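Local coordinates for protein AA9 family lytic polysaccharide monooxygenase cel61B (Hypocrea jecorina, PDB 2VTC) that cleaves crystalline and amorphous polysaccharides such as cellulose by oxidising their glycosidic bonds at a copper centre, as a secreted lytic polysaccharide monooxygenase, at residues Leu132-Ile137 and Thr215-Leu220; Gly104-Pro109 and Leu180-Gly185; Gln24-Asn29 and Ile87-Ala92. All coordinates share one frame; numbering follows the deposited sequence.

Interaction 1: residues Leu132-Ile137 and Thr215-Leu220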
loop_
_atom_site.group_PDB
_atom_site.type_symbol
_atom_site.label_atom_id
_atom_site.label_comp_id
_atom_site.label_asym_id
_atom_site.label_seq_id
_atom_site.Cartn_x
_atom_site.Cartn_y
_atom_site.Cartn_z
ATOM N N LEU A 132 -11.435 -5.621 -7.458
ATOM C CA LEU A 132 -10.008 -5.535 -7.787
ATOM C C LEU A 132 -9.275 -6.806 -7.354
ATOM O O LEU A 132 -9.571 -7.375 -6.299
ATOM C CB LEU A 132 -9.373 -4.297 -7.153
ATOM C CG LEU A 132 -9.830 -2.944 -7.709
ATOM C CD1 LEU A 132 -9.274 -1.802 -6.876
ATOM C CD2 LEU A 132 -9.418 -2.785 -9.195
ATOM N N ARG A 133 -8.338 -7.250 -8.190
ATOM C CA ARG A 133 -7.534 -8.454 -7.904
ATOM C C ARG A 133 -6.066 -8.073 -7.931
ATOM O O ARG A 133 -5.584 -7.498 -8.891
ATOM C CB ARG A 133 -7.833 -9.603 -8.893
ATOM C CG ARG A 133 -9.334 -9.976 -8.989
ATOM C CD ARG A 133 -9.606 -11.129 -9.987
ATOM N NE ARG A 133 -8.856 -12.306 -9.570
ATOM C CZ ARG A 133 -9.328 -13.246 -8.752
ATOM N NH1 ARG A 133 -10.589 -13.197 -8.337
ATOM N NH2 ARG A 133 -8.548 -14.251 -8.382
ATOM N N TRP A 134 -5.349 -8.366 -6.841
ATOM C CA TRP A 134 -4.041 -7.791 -6.615
ATOM C C TRP A 134 -2.896 -8.740 -6.902
ATOM O O TRP A 134 -2.972 -9.928 -6.605
ATOM C CB TRP A 134 -3.974 -7.375 -5.136
ATOM C CG TRP A 134 -5.043 -6.391 -4.831
ATOM C CD1 TRP A 134 -6.267 -6.653 -4.260
ATOM C CD2 TRP A 134 -5.008 -4.988 -5.086
ATOM N NE1 TRP A 134 -7.008 -5.496 -4.160
ATOM C CE2 TRP A 134 -6.254 -4.452 -4.642
ATOM C CE3 TRP A 134 -4.062 -4.124 -5.676
ATOM C CZ2 TRP A 134 -6.572 -3.094 -4.757
ATOM C CZ3 TRP A 134 -4.388 -2.759 -5.786
ATOM C CH2 TRP A 134 -5.640 -2.271 -5.325
ATOM N N VAL A 135 -1.839 -8.178 -7.490
ATOM C CA VAL A 135 -0.623 -8.907 -7.800
ATOM C C VAL A 135 0.551 -8.263 -7.061
ATOM O O VAL A 135 0.770 -7.081 -7.197
ATOM C CB VAL A 135 -0.380 -8.879 -9.335
ATOM C CG1 VAL A 135 0.934 -9.518 -9.698
ATOM C CG2 VAL A 135 -1.535 -9.602 -10.051
ATOM N N LYS A 136 1.283 -9.052 -6.269
ATOM C CA LYS A 136 2.424 -8.499 -5.509
ATOM C C LYS A 136 3.579 -8.126 -6.438
ATOM O O LYS A 136 4.038 -8.967 -7.211
ATOM C CB LYS A 136 2.907 -9.511 -4.474
ATOM C CG LYS A 136 4.004 -8.954 -3.539
ATOM C CD LYS A 136 4.510 -10.032 -2.587
ATOM C CE LYS A 136 3.671 -10.119 -1.297
ATOM N NZ LYS A 136 4.031 -11.325 -0.470
ATOM N N ILE A 137 4.046 -6.880 -6.353
ATOM C CA ILE A 137 5.177 -6.424 -7.181
ATOM C C ILE A 137 6.411 -5.985 -6.375
ATOM O O ILE A 137 7.468 -5.696 -6.955
ATOM C CB ILE A 137 4.760 -5.299 -8.183
ATOM C CG1 ILE A 137 4.255 -4.045 -7.441
ATOM C CG2 ILE A 137 3.725 -5.857 -9.175
ATOM C CD1 ILE A 137 4.327 -2.765 -8.239
ATOM N N THR A 215 -5.176 -11.843 -6.678
ATOM C CA THR A 215 -5.843 -12.249 -5.434
ATOM C C THR A 215 -6.747 -11.114 -4.901
ATOM O O THR A 215 -6.292 -9.980 -4.774
ATOM C CB THR A 215 -4.723 -12.547 -4.345
ATOM O OG1 THR A 215 -3.775 -13.478 -4.881
ATOM C CG2 THR A 215 -5.329 -13.100 -3.062
ATOM N N PRO A 216 -8.030 -11.412 -4.584
ATOM C CA PRO A 216 -8.881 -10.400 -3.932
ATOM C C PRO A 216 -8.218 -9.914 -2.632
ATOM O O PRO A 216 -7.579 -10.727 -1.955
ATOM C CB PRO A 216 -10.163 -11.180 -3.612
ATOM C CG PRO A 216 -10.204 -12.282 -4.667
ATOM C CD PRO A 216 -8.744 -12.691 -4.781
ATOM N N ALA A 217 -8.343 -8.628 -2.298
ATOM C CA ALA A 217 -7.633 -8.123 -1.086
ATOM C C ALA A 217 -8.063 -8.874 0.165
ATOM O O ALA A 217 -7.264 -9.031 1.105
ATOM C CB ALA A 217 -7.789 -6.615 -0.910
ATOM N N THR A 218 -9.314 -9.345 0.167
ATOM C CA THR A 218 -9.916 -10.048 1.307
ATOM C C THR A 218 -9.389 -11.487 1.465
ATOM O O THR A 218 -9.752 -12.188 2.415
ATOM C CB THR A 218 -11.454 -10.037 1.197
ATOM O OG1 THR A 218 -11.835 -10.590 -0.069
ATOM C CG2 THR A 218 -11.969 -8.619 1.307
ATOM N N GLN A 219 -8.521 -11.904 0.548
ATOM C CA GLN A 219 -7.870 -13.211 0.590
ATOM C C GLN A 219 -6.338 -13.104 0.750
ATOM O O GLN A 219 -5.644 -14.117 0.711
ATOM C CB GLN A 219 -8.232 -14.033 -0.661
ATOM C CG GLN A 219 -9.684 -14.514 -0.693
ATOM C CD GLN A 219 -10.071 -15.193 -2.022
ATOM O OE1 GLN A 219 -9.221 -15.731 -2.746
ATOM N NE2 GLN A 219 -11.356 -15.164 -2.341
ATOM N N LEU A 220 -5.828 -11.890 0.950
ATOM C CA LEU A 220 -4.366 -11.703 1.055
ATOM C C LEU A 220 -3.787 -12.334 2.310
ATOM O O LEU A 220 -2.740 -13.000 2.240
ATOM C CB LEU A 220 -3.960 -10.233 1.002
ATOM C CG LEU A 220 -4.242 -9.497 -0.305
ATOM C CD1 LEU A 220 -4.017 -8.025 -0.088
ATOM C CD2 LEU A 220 -3.379 -9.995 -1.490
HETATM O O HOH W 1 -9.794 -6.398 -3.839
HETATM O O HOH W 2 -1.810 -12.524 -6.323
#

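Interaction 2: residues Gly104-Pro109 and Leu180-Gly185. With NI (nickel (II) ion), chain E.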
loop_
_atom_site.group_PDB
_atom_site.type_symbol
_atom_site.label_atom_id
_atom_site.label_comp_id
_atom_site.label_asym_id
_atom_site.label_seq_id
_atom_site.Cartn_x
_atom_site.Cartn_y
_atom_site.Cartn_z
ATOM N N GLY A 104 4.362 13.196 9.933
ATOM C CA GLY A 104 5.456 12.994 10.891
ATOM C C GLY A 104 6.336 11.805 10.540
ATOM O O GLY A 104 6.014 11.017 9.653
ATOM N N VAL A 105 7.467 11.688 11.235
ATOM C CA VAL A 105 8.354 10.528 11.103
ATOM C C VAL A 105 7.593 9.226 11.392
ATOM O O VAL A 105 6.812 9.148 12.346
ATOM C CB VAL A 105 9.601 10.669 12.033
ATOM C CG1 VAL A 105 10.559 9.497 11.839
ATOM C CG2 VAL A 105 10.328 11.980 11.724
ATOM N N TRP A 106 7.787 8.212 10.546
ATOM C CA TRP A 106 7.128 6.922 10.768
ATOM C C TRP A 106 7.514 6.290 12.137
ATOM O O TRP A 106 8.705 6.101 12.405
ATOM C CB TRP A 106 7.382 5.954 9.597
ATOM C CG TRP A 106 6.682 4.624 9.737
ATOM C CD1 TRP A 106 7.275 3.411 9.955
ATOM C CD2 TRP A 106 5.271 4.369 9.656
ATOM N NE1 TRP A 106 6.335 2.426 10.029
ATOM C CE2 TRP A 106 5.091 2.979 9.850
ATOM C CE3 TRP A 106 4.143 5.177 9.432
ATOM C CZ2 TRP A 106 3.822 2.366 9.832
ATOM C CZ3 TRP A 106 2.877 4.564 9.428
ATOM C CH2 TRP A 106 2.729 3.180 9.627
ATOM N N PRO A 107 6.513 6.015 13.003
ATOM C CA PRO A 107 6.705 5.503 14.391
ATOM C C PRO A 107 7.302 4.105 14.684
ATOM O O PRO A 107 7.401 3.751 15.858
ATOM C CB PRO A 107 5.381 5.784 15.087
ATOM C CG PRO A 107 4.394 5.796 13.978
ATOM C CD PRO A 107 5.089 6.296 12.738
ATOM N N HIS A 108 7.494 3.210 13.714
ATOM C CA HIS A 108 7.037 1.807 13.771
ATOM C C HIS A 108 8.220 1.101 13.087
ATOM O O HIS A 108 8.244 0.962 11.866
ATOM C CB HIS A 108 5.725 1.443 13.088
ATOM C CG HIS A 108 4.515 1.879 13.847
ATOM N ND1 HIS A 108 4.445 1.866 15.227
ATOM C CD2 HIS A 108 3.327 2.354 13.410
ATOM C CE1 HIS A 108 3.266 2.325 15.605
ATOM N NE2 HIS A 108 2.567 2.619 14.522
ATOM N N PRO A 109 9.274 0.746 13.862
ATOM C CA PRO A 109 10.495 0.210 13.247
ATOM C C PRO A 109 10.463 -1.296 12.955
ATOM O O PRO A 109 11.390 -1.800 12.303
ATOM C CB PRO A 109 11.565 0.515 14.315
ATOM C CG PRO A 109 10.833 0.332 15.593
ATOM C CD PRO A 109 9.426 0.908 15.326
ATOM N N LEU A 180 2.263 -1.004 4.763
ATOM C CA LEU A 180 3.195 -1.285 5.858
ATOM C C LEU A 180 2.485 -2.192 6.833
ATOM O O LEU A 180 1.339 -1.929 7.230
ATOM C CB LEU A 180 3.618 0.012 6.573
ATOM C CG LEU A 180 4.046 1.187 5.694
ATOM C CD1 LEU A 180 4.428 2.418 6.525
ATOM C CD2 LEU A 180 5.151 0.848 4.762
ATOM N N LEU A 181 3.149 -3.277 7.231
ATOM C CA LEU A 181 2.555 -4.168 8.228
ATOM C C LEU A 181 3.376 -4.018 9.512
ATOM O O LEU A 181 4.386 -4.719 9.683
ATOM C CB LEU A 181 2.567 -5.621 7.775
ATOM C CG LEU A 181 1.623 -5.955 6.591
ATOM C CD1 LEU A 181 2.334 -5.613 5.289
ATOM C CD2 LEU A 181 1.256 -7.413 6.636
ATOM N N ALA A 182 2.958 -3.093 10.380
ATOM C CA ALA A 182 3.715 -2.788 11.625
ATOM C C ALA A 182 3.494 -3.913 12.630
ATOM O O ALA A 182 2.354 -4.254 13.030
ATOM C CB ALA A 182 3.310 -1.403 12.191
ATOM N N ALA A 183 4.624 -4.512 13.045
ATOM C CA ALA A 183 4.611 -5.794 13.714
ATOM C C ALA A 183 4.999 -5.763 15.210
ATOM O O ALA A 183 5.134 -6.820 15.801
ATOM C CB ALA A 183 5.526 -6.794 12.953
ATOM N N HIS A 184 5.157 -4.572 15.787
ATOM C CA HIS A 184 5.504 -4.466 17.235
ATOM C C HIS A 184 4.559 -5.249 18.151
ATOM O O HIS A 184 4.983 -5.733 19.230
ATOM C CB HIS A 184 5.625 -3.013 17.682
ATOM C CG HIS A 184 4.513 -2.137 17.198
ATOM N ND1 HIS A 184 3.464 -1.748 18.002
ATOM C CD2 HIS A 184 4.290 -1.577 15.985
ATOM C CE1 HIS A 184 2.640 -0.983 17.305
ATOM N NE2 HIS A 184 3.111 -0.873 16.076
ATOM N N GLY A 185 3.289 -5.369 17.750
ATOM C CA GLY A 185 2.286 -6.134 18.490
ATOM C C GLY A 185 1.917 -7.499 17.939
ATOM O O GLY A 185 0.961 -8.128 18.402
HETATM NI NI NI E . 0.856 3.729 14.245
HETATM O O HOH W 3 1.321 5.070 15.859
HETATM O O HOH W 4 0.238 2.876 14.845
#

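Interaction 3: residues Gln24-Asn29 and Ile87-Ala92. With NAG (2-acetamido-2-deoxy-beta-D-glucopyranose), chain C.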
loop_
_atom_site.group_PDB
_atom_site.type_symbol
_atom_site.label_atom_id
_atom_site.label_comp_id
_atom_site.label_asym_id
_atom_site.label_seq_id
_atom_site.Cartn_x
_atom_site.Cartn_y
_atom_site.Cartn_z
ATOM N N GLN A 24 1.146 10.927 1.616
ATOM C CA GLN A 24 0.600 12.267 1.355
ATOM C C GLN A 24 0.871 12.769 -0.049
ATOM O O GLN A 24 0.172 13.670 -0.559
ATOM C CB GLN A 24 1.122 13.272 2.393
ATOM C CG GLN A 24 0.615 13.021 3.776
ATOM C CD GLN A 24 0.582 14.282 4.645
ATOM O OE1 GLN A 24 -0.315 14.447 5.474
ATOM N NE2 GLN A 24 1.559 15.157 4.464
ATOM N N ASN A 25 1.905 12.199 -0.657
ATOM C CA ASN A 25 2.316 12.501 -2.003
ATOM C C ASN A 25 3.315 11.446 -2.446
ATOM O O ASN A 25 3.689 10.553 -1.661
ATOM C CB ASN A 25 2.866 13.938 -2.144
ATOM C CG ASN A 25 3.970 14.278 -1.125
ATOM O OD1 ASN A 25 5.072 13.727 -1.191
ATOM N ND2 ASN A 25 3.674 15.237 -0.226
ATOM N N PHE A 26 3.687 11.500 -3.710
ATOM C CA PHE A 26 4.583 10.513 -4.285
ATOM C C PHE A 26 5.187 11.086 -5.552
ATOM O O PHE A 26 4.622 12.028 -6.153
ATOM C CB PHE A 26 3.846 9.166 -4.533
ATOM C CG PHE A 26 2.644 9.272 -5.464
ATOM C CD1 PHE A 26 2.759 8.895 -6.800
ATOM C CD2 PHE A 26 1.405 9.729 -4.988
ATOM C CE1 PHE A 26 1.645 8.993 -7.675
ATOM C CE2 PHE A 26 0.287 9.828 -5.851
ATOM C CZ PHE A 26 0.418 9.450 -7.190
ATOM N N THR A 27 6.334 10.537 -5.943
ATOM C CA THR A 27 7.009 10.932 -7.168
ATOM C C THR A 27 7.043 9.794 -8.169
ATOM O O THR A 27 7.098 8.616 -7.800
ATOM C CB THR A 27 8.464 11.452 -6.942
ATOM O OG1 THR A 27 9.295 10.400 -6.412
ATOM C CG2 THR A 27 8.466 12.661 -6.036
ATOM N N ILE A 28 6.972 10.158 -9.444
ATOM C CA ILE A 28 7.161 9.217 -10.533
ATOM C C ILE A 28 8.302 9.752 -11.395
ATOM O O ILE A 28 8.218 10.871 -11.900
ATOM C CB ILE A 28 5.869 9.056 -11.372
ATOM C CG1 ILE A 28 4.722 8.506 -10.504
ATOM C CG2 ILE A 28 6.133 8.137 -12.562
ATOM C CD1 ILE A 28 3.323 8.661 -11.109
ATOM N N ASN A 29 9.368 8.960 -11.543
ATOM C CA ASN A 29 10.615 9.441 -12.161
ATOM C C ASN A 29 10.974 10.860 -11.701
ATOM O O ASN A 29 11.313 11.733 -12.508
ATOM C CB ASN A 29 10.554 9.338 -13.693
ATOM C CG ASN A 29 10.156 7.960 -14.162
ATOM O OD1 ASN A 29 10.742 6.950 -13.754
ATOM N ND2 ASN A 29 9.142 7.906 -15.018
ATOM N N ILE A 87 -9.057 11.491 -9.971
ATOM C CA ILE A 87 -8.204 11.504 -11.170
ATOM C C ILE A 87 -7.156 10.399 -11.069
ATOM O O ILE A 87 -7.078 9.717 -10.042
ATOM C CB ILE A 87 -7.489 12.873 -11.393
ATOM C CG1 ILE A 87 -6.473 13.160 -10.253
ATOM C CG2 ILE A 87 -8.530 14.008 -11.549
ATOM C CD1 ILE A 87 -5.545 14.338 -10.483
ATOM N N SER A 88 -6.367 10.223 -12.126
ATOM C CA SER A 88 -5.258 9.264 -12.136
ATOM C C SER A 88 -3.924 9.932 -12.478
ATOM O O SER A 88 -3.870 10.833 -13.322
ATOM C CB SER A 88 -5.552 8.150 -13.148
ATOM O OG SER A 88 -4.559 7.124 -13.140
ATOM N N ALA A 89 -2.849 9.485 -11.821
ATOM C CA ALA A 89 -1.490 9.811 -12.238
ATOM C C ALA A 89 -1.143 8.913 -13.426
ATOM O O ALA A 89 -1.979 8.106 -13.878
ATOM C CB ALA A 89 -0.509 9.588 -11.084
ATOM N N THR A 90 0.067 9.067 -13.957
ATOM C CA THR A 90 0.502 8.238 -15.087
ATOM C C THR A 90 2.008 8.031 -15.092
ATOM O O THR A 90 2.770 8.893 -14.612
ATOM C CB THR A 90 0.034 8.831 -16.463
ATOM O OG1 THR A 90 0.293 7.893 -17.524
ATOM C CG2 THR A 90 0.723 10.144 -16.751
ATOM N N ALA A 91 2.442 6.889 -15.629
ATOM C CA ALA A 91 3.837 6.480 -15.529
ATOM C C ALA A 91 4.160 5.459 -16.599
ATOM O O ALA A 91 3.332 4.600 -16.919
ATOM C CB ALA A 91 4.120 5.879 -14.134
ATOM N N ALA A 92 5.352 5.559 -17.175
ATOM C CA ALA A 92 5.837 4.520 -18.093
ATOM C C ALA A 92 6.216 3.254 -17.322
ATOM O O ALA A 92 6.746 3.336 -16.207
ATOM C CB ALA A 92 7.034 5.041 -18.897
HETATM C C1 NAG C . 4.662 15.580 0.784
HETATM C C2 NAG C . 4.576 17.081 1.090
HETATM C C3 NAG C . 5.522 17.500 2.238
HETATM C C4 NAG C . 5.444 16.554 3.450
HETATM C C5 NAG C . 5.365 15.086 2.989
HETATM C C6 NAG C . 5.146 14.083 4.117
HETATM C C7 NAG C . 3.994 18.857 -0.488
HETATM C C8 NAG C . 4.464 19.708 -1.630
HETATM N N2 NAG C . 4.838 17.902 -0.082
HETATM O O3 NAG C . 5.227 18.833 2.633
HETATM O O4 NAG C . 6.582 16.707 4.291
HETATM O O5 NAG C . 4.353 14.906 1.997
HETATM O O6 NAG C . 4.129 14.486 5.005
HETATM O O7 NAG C . 2.889 19.051 0.026
#

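Interaction 1: residues Leu132-Ile137 and Thr215-Leu220
Trp134 lies along the backbone of Thr215-Ala217, and its indole edge follows that chain. CB sits 3.5 Å from Thr215 O. With CG beside the backbone N (chi1 -59°), the five-membered ring is carried on toward Ala217. CD1 comes near Thr215 O and, in the ring plane, meets Ala217 N at 3.5 Å. NE1 reaches Ala217 CB and a water. This water accepts from Trp134 NE1 (2.9 Å) and from Ala217 N, and donates to Leu132 O. The side chain also packs on Val118, Val175 and Val77. Trp134 and Thr215 form an antiparallel hydrogen-bonded pair, by which the short, weakly bonded strand 215-216 adds to strand 133-143 in the larger sheet of the AA9 beta-sandwich. Trp134 N gives a nearly straight bond to Thr215 O (2.8 Å, 172°), rising above the carbonyl plane. The return bond from Thr215 N to Trp134 O is more bent, at 138°. A second water joins Trp134 O to Thr215 OG1. On the other face of the sheet, Arg133 runs alongside Pro216. Pro216 CD lies over one face of the guanidinium, and Pro216 CG is 3.8 Å from Arg133 NH1. Arg133 NE hydrogen-bonds to Ala213 O, and NH2 to Gly214 O.

Interaction 2: residues Gly104-Pro109 and Leu180-Gly185
Leu180 meets Trp106 head on, its CD1 over one face of the indole. This methyl is 3.4 Å from the centroid of the six-membered ring and 15° off its normal, a CH-pi contact. Trp106 CG is anti to the backbone N (chi1 -178°), which carries the indole toward strand 180-182. His108 CD2 and Pro107 CD cover the opposite face, near the rim. The indole is thus clamped between the strand and its own loop, and Trp106 NE1 hydrogen-bonds to Gln151 OE1. An alanine in place of Trp106 would probably leave Leu180 CD1 without its aromatic partner and His108 with less to hold its tilt. The His108 ring has Pro107 CG over its centre on one side and His184 on the other. The imidazole planes are 18° apart but offset, with little overlap; their centroids are 4.4 Å apart. Ala182 CB packs on His108 CB at 3.8 Å. His108 NE2 binds the nickel ion at 2.1 Å. His20, the N-terminal residue, and His108 form the histidine brace; Tyr195 completes the copper site, which holds nickel here. His108 thus lies against His184, which probably binds oxygen, consistent with a second-shell histidine beside the reactive metal.

Interaction 3: residues Gln24-Asn29 and Ile87-Ala92
Ile28 spreads its two branches over the small side chains of strand 89-92. Its CD1 lies 3.9 Å from Ala89 CB and 3.6 Å from Thr90 O. Its CG2 presses on Ala91 CB. The two strands belong to different sheets of the AA9 beta-sandwich. Strand 22-28 is in the four-stranded antiparallel sheet, while strand 89-92 pairs in parallel with strand 193-204 of the other. The axes of 24-28 and 89-92 approach to 8.5 Å, with directions 31° apart, and the strands meet through side chains across the interior. Ile28 CG2 is anti to the backbone N and CG1 is beside it (chi1 -61°). This splits the side chain, one branch for each alanine. Phe26 adds to the same layer two residues earlier. Ala89 CB meets the ring at its edge, near its plane, and is 4.0 Å from Phe26 CZ. Phe26 also touches Ile97 and Asn33. Ala91 also touches Ile201 of strand 193-204. Further back along strand 22-28, Asn25 carries an N-linked sugar through the covalent bond from ND2 to C1. Gln24 NE2 lies 2.7 Å from O6 of this sugar. The tightest carbon pair across the two strands is Ile28 CG2 with Ala91 CB, at 3.4 Å, slightly closer than usual van der Waals contact.

The three contacts lie on one AA9 domain, with centres 21 to 24 Å apart, and none touches another. All three reach the larger mixed sheet. Interaction 1 adds a short strand beside strand 133-143, interaction 2 meets the end of strand 172-182, and interaction 3 joins strand 89-92 to the four-stranded sheet. Along the chain, interaction 3 closes before the other two open. Interactions 1 and 2 cross, because their segments alternate. Interaction 2 holds the metal site and lies across the chain's centre from interaction 1, while interactions 1 and 3 lie away from the metal site and join strands of the scaffold.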